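Local structure of glycosyltransferase (duf1792) (Streptococcus sanguinis, 5V4A) at residues A[143-148]-A[197-202]; A[168-173]-A[265-270]; A[7-12]-A[106-111]. The protein probably transfers sugar from a UDP-linked donor as the GT-D-fold glycosyltransferase domain of a longer streptococcal protein, and is held here with UDP bound. One frame throughout, in Å; residues are numbered along the deposited sequence.

Contact 1. Residues A[143-148]-A[197-202]; sequences LLIVEG and LTMLGP. With UDP (uridine-5'-diphosphate), chain C.
Bends at chi2 and chi3 (both 65°) fold the Met199 chain back toward the neighbouring strand, so that its CE lodges against Ile145 and Glu147. The fit is tight: Met199 CE lies 3.3 Å from Ile145 CG2, closer than usual for two carbons, and 3.4 Å from Glu147 CB, with the carboxylate oxygen Glu147 OE2 also against this methyl. Thr198 has its hydroxyl opposite the backbone N (chi1 -168°), which sets OG1 beside its own carbonyl carbon and within reach of Val146 O on the neighbouring strand, a second donor at 3.1 Å; the first is Met199 N, 3.0 Å from the same oxygen. Two donors thus grip this buried acceptor, OG1 tilted 31° from the carbonyl plane. Val146 N returns a bond to Leu197 O at 2.8 Å, and Leu144 O receives Leu197 N, completing a parallel register. Toward the C-terminal ends, Gly148 CA comes within 3.0 Å of UDP O2, and Gly201 N donates to UDP O5' at 3.2 Å. Leu200 CD1 lies out of the uracil plane, over the O2 and N3 side. The two strands are adjacent inner strands of the parallel sheet. Glu147 is salt-bridged to Arg168 of strand 165-171, while Val146 and Thr198 turn to the opposite face, against Leu207 of helix 201-213; helix 180-190 also packs on Val146.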
loop_
_atom_site.group_PDB
_atom_site.type_symbol
_atom_site.label_atom_id
_atom_site.label_comp_id
_atom_site.label_asym_id
_atom_site.label_seq_id
_atom_site.Cartn_x
_atom_site.Cartn_y
_atom_site.Cartn_z
ATOM N N LEU A 143 -2.458 -6.931 17.540
ATOM C CA LEU A 143 -3.606 -6.044 17.437
ATOM C C LEU A 143 -4.532 -6.226 18.640
ATOM O O LEU A 143 -4.700 -7.345 19.139
ATOM C CB LEU A 143 -4.377 -6.346 16.139
ATOM C CG LEU A 143 -3.658 -6.066 14.813
ATOM C CD1 LEU A 143 -4.565 -6.379 13.623
ATOM C CD2 LEU A 143 -3.179 -4.625 14.735
ATOM N N LEU A 144 -5.129 -5.124 19.103
ATOM C CA LEU A 144 -6.265 -5.160 20.025
ATOM C C LEU A 144 -7.449 -4.542 19.293
ATOM O O LEU A 144 -7.478 -3.338 19.029
ATOM C CB LEU A 144 -5.957 -4.436 21.336
ATOM C CG LEU A 144 -7.108 -4.576 22.357
ATOM C CD1 LEU A 144 -7.444 -6.035 22.742
ATOM C CD2 LEU A 144 -6.784 -3.752 23.594
ATOM N N ILE A 145 -8.414 -5.375 18.945
ATOM C CA ILE A 145 -9.571 -4.959 18.178
ATOM C C ILE A 145 -10.714 -4.679 19.146
ATOM O O ILE A 145 -11.099 -5.556 19.927
ATOM C CB ILE A 145 -9.938 -6.040 17.153
ATOM C CG1 ILE A 145 -8.920 -6.056 16.015
ATOM C CG2 ILE A 145 -11.333 -5.891 16.683
ATOM C CD1 ILE A 145 -9.212 -7.100 14.951
ATOM N N VAL A 146 -11.251 -3.465 19.095
ATOM C CA VAL A 146 -12.343 -3.027 19.969
ATOM C C VAL A 146 -13.562 -2.758 19.096
ATOM O O VAL A 146 -13.591 -1.771 18.348
ATOM C CB VAL A 146 -11.943 -1.784 20.777
ATOM C CG1 VAL A 146 -12.993 -1.496 21.844
ATOM C CG2 VAL A 146 -10.567 -2.003 21.425
ATOM N N GLU A 147 -14.565 -3.636 19.177
ATOM C CA GLU A 147 -15.678 -3.621 18.236
ATOM C C GLU A 147 -16.943 -4.117 18.925
ATOM O O GLU A 147 -16.909 -4.644 20.040
ATOM C CB GLU A 147 -15.391 -4.510 17.026
ATOM C CG GLU A 147 -15.428 -5.997 17.356
ATOM C CD GLU A 147 -15.019 -6.884 16.168
ATOM O OE1 GLU A 147 -14.809 -8.097 16.378
ATOM O OE2 GLU A 147 -14.903 -6.365 15.034
ATOM N N GLY A 148 -18.074 -3.954 18.228
ATOM C CA GLY A 148 -19.347 -4.434 18.734
ATOM C C GLY A 148 -19.605 -5.914 18.462
ATOM O O GLY A 148 -18.903 -6.588 17.701
ATOM N N LEU A 197 -7.234 -1.061 17.162
ATOM C CA LEU A 197 -8.153 -0.743 16.072
ATOM C C LEU A 197 -9.569 -0.727 16.620
ATOM O O LEU A 197 -9.945 -1.612 17.388
ATOM C CB LEU A 197 -8.104 -1.768 14.928
ATOM C CG LEU A 197 -6.767 -2.212 14.349
ATOM C CD1 LEU A 197 -6.922 -3.321 13.249
ATOM C CD2 LEU A 197 -6.084 -0.980 13.821
ATOM N N THR A 198 -10.369 0.253 16.217
ATOM C CA THR A 198 -11.717 0.332 16.764
ATOM C C THR A 198 -12.742 0.500 15.646
ATOM O O THR A 198 -12.504 1.193 14.645
ATOM C CB THR A 198 -11.837 1.450 17.837
ATOM O OG1 THR A 198 -13.078 1.312 18.543
ATOM C CG2 THR A 198 -11.776 2.826 17.220
ATOM N N MET A 199 -13.858 -0.215 15.804
ATOM C CA MET A 199 -14.981 -0.225 14.874
ATOM C C MET A 199 -16.196 -0.087 15.787
ATOM O O MET A 199 -16.741 -1.103 16.216
ATOM C CB MET A 199 -15.055 -1.522 14.068
ATOM C CG MET A 199 -13.841 -1.864 13.189
ATOM S SD MET A 199 -12.329 -2.174 14.120
ATOM C CE MET A 199 -12.867 -3.605 14.955
ATOM N N LEU A 200 -16.571 1.146 16.139
ATOM C CA LEU A 200 -17.523 1.322 17.228
ATOM C C LEU A 200 -18.347 2.595 17.087
ATOM O O LEU A 200 -18.758 3.173 18.098
ATOM C CB LEU A 200 -16.789 1.320 18.586
ATOM C CG LEU A 200 -17.531 0.908 19.870
ATOM C CD1 LEU A 200 -18.043 -0.540 19.836
ATOM C CD2 LEU A 200 -16.650 1.169 21.118
ATOM N N GLY A 201 -18.641 3.015 15.855
ATOM C CA GLY A 201 -19.497 4.159 15.630
ATOM C C GLY A 201 -19.018 5.404 16.345
ATOM O O GLY A 201 -17.808 5.665 16.435
ATOM N N PRO A 202 -19.960 6.187 16.888
ATOM C CA PRO A 202 -19.578 7.439 17.562
ATOM C C PRO A 202 -18.735 7.226 18.814
ATOM O O PRO A 202 -17.921 8.094 19.152
ATOM C CB PRO A 202 -20.937 8.091 17.876
ATOM C CG PRO A 202 -21.924 7.384 16.993
ATOM C CD PRO A 202 -21.423 6.000 16.867
HETATM N N1 UDP C . -20.921 -0.068 16.266
HETATM C C2 UDP C . -20.879 -0.817 17.418
HETATM N N3 UDP C . -21.509 -0.260 18.499
HETATM C C4 UDP C . -22.170 0.952 18.542
HETATM C C5 UDP C . -22.161 1.678 17.313
HETATM C C6 UDP C . -21.537 1.161 16.234
HETATM O O2 UDP C . -20.324 -1.904 17.483
HETATM O O4 UDP C . -22.688 1.333 19.609
HETATM C "C1'" UDP C . -20.188 -0.593 15.083
HETATM C "C2'" UDP C . -21.010 -1.155 13.931
HETATM O "O2'" UDP C . -21.489 -2.466 14.227
HETATM C "C3'" UDP C . -19.957 -1.118 12.803
HETATM C "C4'" UDP C . -19.069 0.086 13.176
HETATM O "O4'" UDP C . -19.464 0.470 14.510
HETATM O "O3'" UDP C . -19.124 -2.272 12.788
HETATM C "C5'" UDP C . -19.143 1.271 12.242
HETATM O "O5'" UDP C . -18.424 2.421 12.740
HETATM P PA UDP C . -18.494 3.811 11.987
HETATM O O1A UDP C . -19.897 4.406 12.069
HETATM O O2A UDP C . -17.374 4.633 12.509
HETATM O O3A UDP C . -18.244 3.430 10.418
HETATM P PB UDP C . -17.881 4.277 9.122
HETATM O O1B UDP C . -17.719 5.698 9.676
HETATM O O2B UDP C . -19.164 4.170 8.265
HETATM O O3B UDP C . -16.641 3.764 8.455
#

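Contact 2. Residues A[168-173]-A[265-270]; sequences RIICPS and SQIVAN. With UDP (uridine-5'-diphosphate), chain C.
Parallel strand pairing at the margin of the five-stranded sheet of the GT-D fold joins Arg168 and Ile170 to the chain's C-terminal strand 267-270, the outermost strand on this side within the chain. The two axes approach to 4.7 Å at 26°, and the register slips by one residue between Arg168 and Ile169, which marks a beta bulge. Backbone bonds fix the pairing on both sides of the slip: Val268 N donates to Arg168 O at 2.9 Å, and Ile170 N donates to Ala269 O at 2.9 Å with an almost straight N-H...O angle of 176°. Arg168 N reaches Gln266 O, just before the strand begins. On one face, Ile169 turns its CD1 back (chi2 -68°) to sit 3.5 Å from Ala269 CB; Val268 CG2 is also against it, the two side chains at a slant. On the other, Ile170 and Ile267 cross at about a right angle through their CG1 atoms, and Tyr263 of helix 261-266 lies against Arg168 and Ile170. Beyond the strand, Pro172 O accepts a hydrogen bond from UDP N3 at 3.0 Å, so the strand that carries this edge also runs into the uracil pocket. The guanidinium of Arg168 is salt-bridged to Glu147 on the adjoining strand, and NH2 also bonds Ser153 O. Its NE side meets the Gln266 amide nearly in plane, with a weak second bond from NH2: Arg168 NE donates to Gln266 OE1 at 2.8 Å, nearly along the C=O axis.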
loop_
_atom_site.group_PDB
_atom_site.type_symbol
_atom_site.label_atom_id
_atom_site.label_comp_id
_atom_site.label_asym_id
_atom_site.label_seq_id
_atom_site.Cartn_x
_atom_site.Cartn_y
_atom_site.Cartn_z
ATOM N N ARG A 168 -9.458 -9.359 21.099
ATOM C CA ARG A 168 -10.641 -8.539 20.894
ATOM C C ARG A 168 -11.359 -8.262 22.206
ATOM O O ARG A 168 -11.514 -9.145 23.058
ATOM C CB ARG A 168 -11.668 -9.170 19.885
ATOM C CG ARG A 168 -11.067 -9.811 18.638
ATOM C CD ARG A 168 -12.121 -10.423 17.687
ATOM N NE ARG A 168 -11.552 -10.795 16.387
ATOM C CZ ARG A 168 -11.878 -10.270 15.202
ATOM N NH1 ARG A 168 -12.787 -9.313 15.095
ATOM N NH2 ARG A 168 -11.264 -10.701 14.097
ATOM N N ILE A 169 -11.788 -7.010 22.339
ATOM C CA ILE A 169 -12.681 -6.542 23.386
ATOM C C ILE A 169 -14.024 -6.335 22.712
ATOM O O ILE A 169 -14.135 -5.480 21.826
ATOM C CB ILE A 169 -12.187 -5.220 23.997
ATOM C CG1 ILE A 169 -10.771 -5.334 24.575
ATOM C CG2 ILE A 169 -13.178 -4.688 25.028
ATOM C CD1 ILE A 169 -10.638 -6.192 25.774
ATOM N N ILE A 170 -15.033 -7.115 23.107
ATOM C CA ILE A 170 -16.354 -7.090 22.478
ATOM C C ILE A 170 -17.285 -6.181 23.278
ATOM O O ILE A 170 -17.428 -6.344 24.498
ATOM C CB ILE A 170 -16.952 -8.504 22.381
ATOM C CG1 ILE A 170 -16.076 -9.447 21.544
ATOM C CG2 ILE A 170 -18.351 -8.427 21.800
ATOM C CD1 ILE A 170 -15.565 -8.880 20.220
ATOM N N CYS A 171 -17.941 -5.243 22.583
ATOM C CA CYS A 171 -18.720 -4.155 23.171
ATOM C C CYS A 171 -20.174 -4.260 22.741
ATOM O O CYS A 171 -20.488 -5.118 21.905
ATOM C CB CYS A 171 -18.123 -2.824 22.724
ATOM S SG CYS A 171 -16.387 -2.683 23.149
ATOM N N PRO A 172 -21.093 -3.436 23.271
ATOM C CA PRO A 172 -22.451 -3.415 22.709
ATOM C C PRO A 172 -22.431 -3.029 21.238
ATOM O O PRO A 172 -21.704 -2.122 20.820
ATOM C CB PRO A 172 -23.177 -2.359 23.557
ATOM C CG PRO A 172 -22.460 -2.359 24.851
ATOM C CD PRO A 172 -21.009 -2.616 24.502
ATOM N N SER A 173 -23.256 -3.730 20.454
ATOM C CA SER A 173 -23.392 -3.448 19.026
ATOM C C SER A 173 -24.069 -2.113 18.754
ATOM O O SER A 173 -23.943 -1.575 17.646
ATOM C CB SER A 173 -24.171 -4.576 18.346
ATOM O OG SER A 173 -25.467 -4.687 18.898
ATOM N N SER A 265 -11.591 -17.596 20.100
ATOM C CA SER A 265 -10.353 -17.671 20.861
ATOM C C SER A 265 -9.669 -16.326 21.011
ATOM O O SER A 265 -8.719 -16.230 21.789
ATOM C CB SER A 265 -9.377 -18.645 20.192
ATOM O OG SER A 265 -8.837 -18.110 18.990
ATOM N N GLN A 266 -10.066 -15.322 20.241
ATOM C CA GLN A 266 -9.412 -14.024 20.320
ATOM C C GLN A 266 -10.073 -13.109 21.333
ATOM O O GLN A 266 -9.510 -12.059 21.658
ATOM C CB GLN A 266 -9.399 -13.326 18.958
ATOM C CG GLN A 266 -8.450 -13.968 17.947
ATOM C CD GLN A 266 -8.848 -13.672 16.512
ATOM O OE1 GLN A 266 -9.746 -12.868 16.258
ATOM N NE2 GLN A 266 -8.173 -14.320 15.564
ATOM N N ILE A 267 -11.263 -13.465 21.804
ATOM C CA ILE A 267 -11.991 -12.601 22.720
ATOM C C ILE A 267 -11.311 -12.668 24.083
ATOM O O ILE A 267 -11.062 -13.753 24.616
ATOM C CB ILE A 267 -13.467 -13.026 22.785
ATOM C CG1 ILE A 267 -14.146 -12.795 21.430
ATOM C CG2 ILE A 267 -14.192 -12.254 23.862
ATOM C CD1 ILE A 267 -15.566 -13.406 21.327
ATOM N N VAL A 268 -10.937 -11.511 24.618
ATOM C CA VAL A 268 -10.369 -11.449 25.961
ATOM C C VAL A 268 -11.269 -10.726 26.950
ATOM O O VAL A 268 -11.100 -10.918 28.165
ATOM C CB VAL A 268 -8.963 -10.811 25.952
ATOM C CG1 VAL A 268 -7.982 -11.667 25.140
ATOM C CG2 VAL A 268 -9.021 -9.413 25.378
ATOM N N ALA A 269 -12.214 -9.914 26.483
ATOM C CA ALA A 269 -13.230 -9.320 27.334
ATOM C C ALA A 269 -14.503 -9.145 26.520
ATOM O O ALA A 269 -14.457 -8.939 25.304
ATOM C CB ALA A 269 -12.781 -7.971 27.924
ATOM N N ASN A 270 -15.645 -9.236 27.201
ATOM C CA ASN A 270 -16.945 -9.169 26.539
ATOM C C ASN A 270 -17.878 -8.288 27.360
ATOM O O ASN A 270 -18.328 -8.699 28.430
ATOM C CB ASN A 270 -17.537 -10.568 26.356
ATOM C CG ASN A 270 -18.727 -10.567 25.442
ATOM O OD1 ASN A 270 -19.455 -9.576 25.362
ATOM N ND2 ASN A 270 -18.951 -11.681 24.757
HETATM N N1 UDP C . -20.921 -0.068 16.266
HETATM C C2 UDP C . -20.879 -0.817 17.418
HETATM N N3 UDP C . -21.509 -0.260 18.499
HETATM C C4 UDP C . -22.170 0.952 18.542
HETATM C C5 UDP C . -22.161 1.678 17.313
HETATM C C6 UDP C . -21.537 1.161 16.234
HETATM O O2 UDP C . -20.324 -1.904 17.483
HETATM O O4 UDP C . -22.688 1.333 19.609
HETATM C "C1'" UDP C . -20.188 -0.593 15.083
HETATM C "C2'" UDP C . -21.010 -1.155 13.931
HETATM O "O2'" UDP C . -21.489 -2.466 14.227
HETATM C "C3'" UDP C . -19.957 -1.118 12.803
HETATM C "C4'" UDP C . -19.069 0.086 13.176
HETATM O "O4'" UDP C . -19.464 0.470 14.510
HETATM O "O3'" UDP C . -19.124 -2.272 12.788
HETATM C "C5'" UDP C . -19.143 1.271 12.242
HETATM O "O5'" UDP C . -18.424 2.421 12.740
HETATM P PA UDP C . -18.494 3.811 11.987
HETATM O O1A UDP C . -19.897 4.406 12.069
HETATM O O2A UDP C . -17.374 4.633 12.509
HETATM O O3A UDP C . -18.244 3.430 10.418
HETATM P PB UDP C . -17.881 4.277 9.122
HETATM O O1B UDP C . -17.719 5.698 9.676
HETATM O O2B UDP C . -19.164 4.170 8.265
HETATM O O3B UDP C . -16.641 3.764 8.455
#

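Contact 3. Residues A[7-12]-A[106-111]; sequences SVLSIN and APWYGS
Tyr109 O takes the shortest direct polar bond between the segments, from Leu9 N at 2.8 Å with an N-H...O angle of 168°. Its counterpart runs the other way, Tyr109 N to Ser7 O at 2.9 Å, more bent at 144°. Together they flank Val8, and this residue and Tyr109 form a single bridge with CA atoms 4.8 Å apart; the chains run in roughly the same direction. Water 1 extends the link at the Ser7 end, accepting from Ser7 N at 3.0 Å and apparently donating to Ala106 O at 2.7 Å.

Side chains pack around the bridge. Trp108 CG stands between its backbone N and carbonyl carbon (chi1 65°), which brings the six-membered part of the indole beside Leu9; Leu9 CD1 approaches Trp108 CZ3 at 3.7 Å, and the two side chains lie at a slant to each other. Tyr17 of helix 11-21 meets the indole edge-to-face. Val8 CG1 packs against Gly110 O at 3.2 Å. Tyr109 OH accepts from Ala106 N within its own segment, while its ring packs on strand 66-70.

Farther along, Ser10 is the N-cap of helix 11-21, its hydroxyl binding Gln13 N, and Ser14 OG of that helix engages Ser111 N. The contact thus lays the N-terminal run and helix start along the chain entering strand 110-111, an outermost strand of the three-stranded parallel sheet of this GT-D glycosyltransferase domain.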
loop_
_atom_site.group_PDB
_atom_site.type_symbol
_atom_site.label_atom_id
_atom_site.label_comp_id
_atom_site.label_asym_id
_atom_site.label_seq_id
_atom_site.Cartn_x
_atom_site.Cartn_y
_atom_site.Cartn_z
ATOM N N SER A 7 -10.535 21.959 3.946
ATOM C CA SER A 7 -9.596 21.230 3.105
ATOM C C SER A 7 -9.489 19.805 3.624
ATOM O O SER A 7 -9.020 19.588 4.746
ATOM C CB SER A 7 -8.226 21.907 3.097
ATOM O OG SER A 7 -8.349 23.280 2.786
ATOM N N VAL A 8 -9.908 18.839 2.811
ATOM C CA VAL A 8 -9.894 17.432 3.199
ATOM C C VAL A 8 -8.936 16.683 2.280
ATOM O O VAL A 8 -9.003 16.832 1.054
ATOM C CB VAL A 8 -11.300 16.806 3.131
ATOM C CG1 VAL A 8 -11.261 15.402 3.678
ATOM C CG2 VAL A 8 -12.327 17.685 3.864
ATOM N N LEU A 9 -8.044 15.886 2.870
ATOM C CA LEU A 9 -7.145 15.057 2.074
ATOM C C LEU A 9 -7.907 13.946 1.358
ATOM O O LEU A 9 -8.974 13.515 1.786
ATOM C CB LEU A 9 -6.078 14.415 2.952
ATOM C CG LEU A 9 -5.112 15.319 3.704
ATOM C CD1 LEU A 9 -4.076 14.446 4.378
ATOM C CD2 LEU A 9 -4.474 16.261 2.729
ATOM N N SER A 10 -7.324 13.466 0.263
ATOM C CA SER A 10 -7.801 12.252 -0.383
ATOM C C SER A 10 -7.506 11.033 0.492
ATOM O O SER A 10 -6.768 11.102 1.478
ATOM C CB SER A 10 -7.148 12.084 -1.753
ATOM O OG SER A 10 -5.735 11.922 -1.630
ATOM N N ILE A 11 -8.088 9.890 0.107
ATOM C CA ILE A 11 -7.734 8.622 0.745
ATOM C C ILE A 11 -6.243 8.326 0.583
ATOM O O ILE A 11 -5.585 7.832 1.511
ATOM C CB ILE A 11 -8.591 7.483 0.167
ATOM C CG1 ILE A 11 -10.041 7.614 0.649
ATOM C CG2 ILE A 11 -8.003 6.146 0.557
ATOM C CD1 ILE A 11 -10.978 6.656 -0.034
ATOM N N ASN A 12 -5.698 8.568 -0.606
ATOM C CA ASN A 12 -4.277 8.307 -0.812
ATOM C C ASN A 12 -3.437 9.156 0.134
ATOM O O ASN A 12 -2.535 8.654 0.811
ATOM C CB ASN A 12 -3.894 8.602 -2.264
ATOM C CG ASN A 12 -3.726 7.355 -3.100
ATOM O OD1 ASN A 12 -3.416 6.278 -2.593
ATOM N ND2 ASN A 12 -3.950 7.496 -4.393
ATOM N N ALA A 106 -10.066 23.954 11.342
ATOM C CA ALA A 106 -8.672 23.558 11.291
ATOM C C ALA A 106 -8.103 23.792 9.895
ATOM O O ALA A 106 -8.851 23.911 8.922
ATOM C CB ALA A 106 -8.525 22.089 11.682
ATOM N N PRO A 107 -6.773 23.905 9.781
ATOM C CA PRO A 107 -6.167 24.058 8.448
ATOM C C PRO A 107 -6.496 22.929 7.482
ATOM O O PRO A 107 -6.760 23.198 6.305
ATOM C CB PRO A 107 -4.664 24.122 8.758
ATOM C CG PRO A 107 -4.584 24.622 10.151
ATOM C CD PRO A 107 -5.786 24.072 10.863
ATOM N N TRP A 108 -6.478 21.676 7.939
ATOM C CA TRP A 108 -6.723 20.535 7.064
ATOM C C TRP A 108 -7.272 19.372 7.877
ATOM O O TRP A 108 -7.149 19.327 9.104
ATOM C CB TRP A 108 -5.448 20.094 6.307
ATOM C CG TRP A 108 -4.335 19.567 7.192
ATOM C CD1 TRP A 108 -3.352 20.303 7.804
ATOM C CD2 TRP A 108 -4.112 18.205 7.580
ATOM N NE1 TRP A 108 -2.530 19.481 8.535
ATOM C CE2 TRP A 108 -2.970 18.189 8.410
ATOM C CE3 TRP A 108 -4.757 16.995 7.296
ATOM C CZ2 TRP A 108 -2.468 17.017 8.964
ATOM C CZ3 TRP A 108 -4.254 15.828 7.847
ATOM C CH2 TRP A 108 -3.124 15.851 8.677
ATOM N N TYR A 109 -7.898 18.430 7.164
ATOM C CA TYR A 109 -8.452 17.215 7.743
ATOM C C TYR A 109 -8.109 16.030 6.853
ATOM O O TYR A 109 -7.951 16.173 5.638
ATOM C CB TYR A 109 -9.976 17.299 7.889
ATOM C CG TYR A 109 -10.437 18.344 8.876
ATOM C CD1 TYR A 109 -10.520 19.688 8.509
ATOM C CD2 TYR A 109 -10.801 17.994 10.171
ATOM C CE1 TYR A 109 -10.941 20.655 9.414
ATOM C CE2 TYR A 109 -11.235 18.954 11.076
ATOM C CZ TYR A 109 -11.295 20.280 10.690
ATOM O OH TYR A 109 -11.713 21.232 11.582
ATOM N N GLY A 110 -8.004 14.857 7.469
ATOM C CA GLY A 110 -7.913 13.620 6.720
ATOM C C GLY A 110 -9.276 13.257 6.159
ATOM O O GLY A 110 -10.275 13.938 6.390
ATOM N N SER A 111 -9.317 12.178 5.379
ATOM C CA SER A 111 -10.564 11.734 4.752
ATOM C C SER A 111 -11.216 10.631 5.585
ATOM O O SER A 111 -10.602 9.592 5.837
ATOM C CB SER A 111 -10.325 11.238 3.326
ATOM O OG SER A 111 -11.521 10.702 2.783
HETATM O O HOH W 1 -10.035 23.492 6.480
#

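Contacts 1 and 2 belong to one five-stranded parallel sheet, where strands 142-148 and 165-171 are neighbours; their centres lie about 10 Å apart. They touch directly: Glu147 OE1 and Arg168 NH1 form a salt bridge at 2.7 Å, and Leu200 CD1 packs on Cys171 CB at 3.7 Å. Both reach UDP from the strand ends, contact 1 at the base, ribose and O5', contact 2 at uracil N3. Contact 3 adjoins the three-stranded sheet through strand 110-111, its centre about 22 Å from that of contact 1 and about 32 Å from that of contact 2, on the opposite side of the chain's centre from contact 2. It touches no UDP, the Ser111 side chain being about 10 Å from the nucleotide.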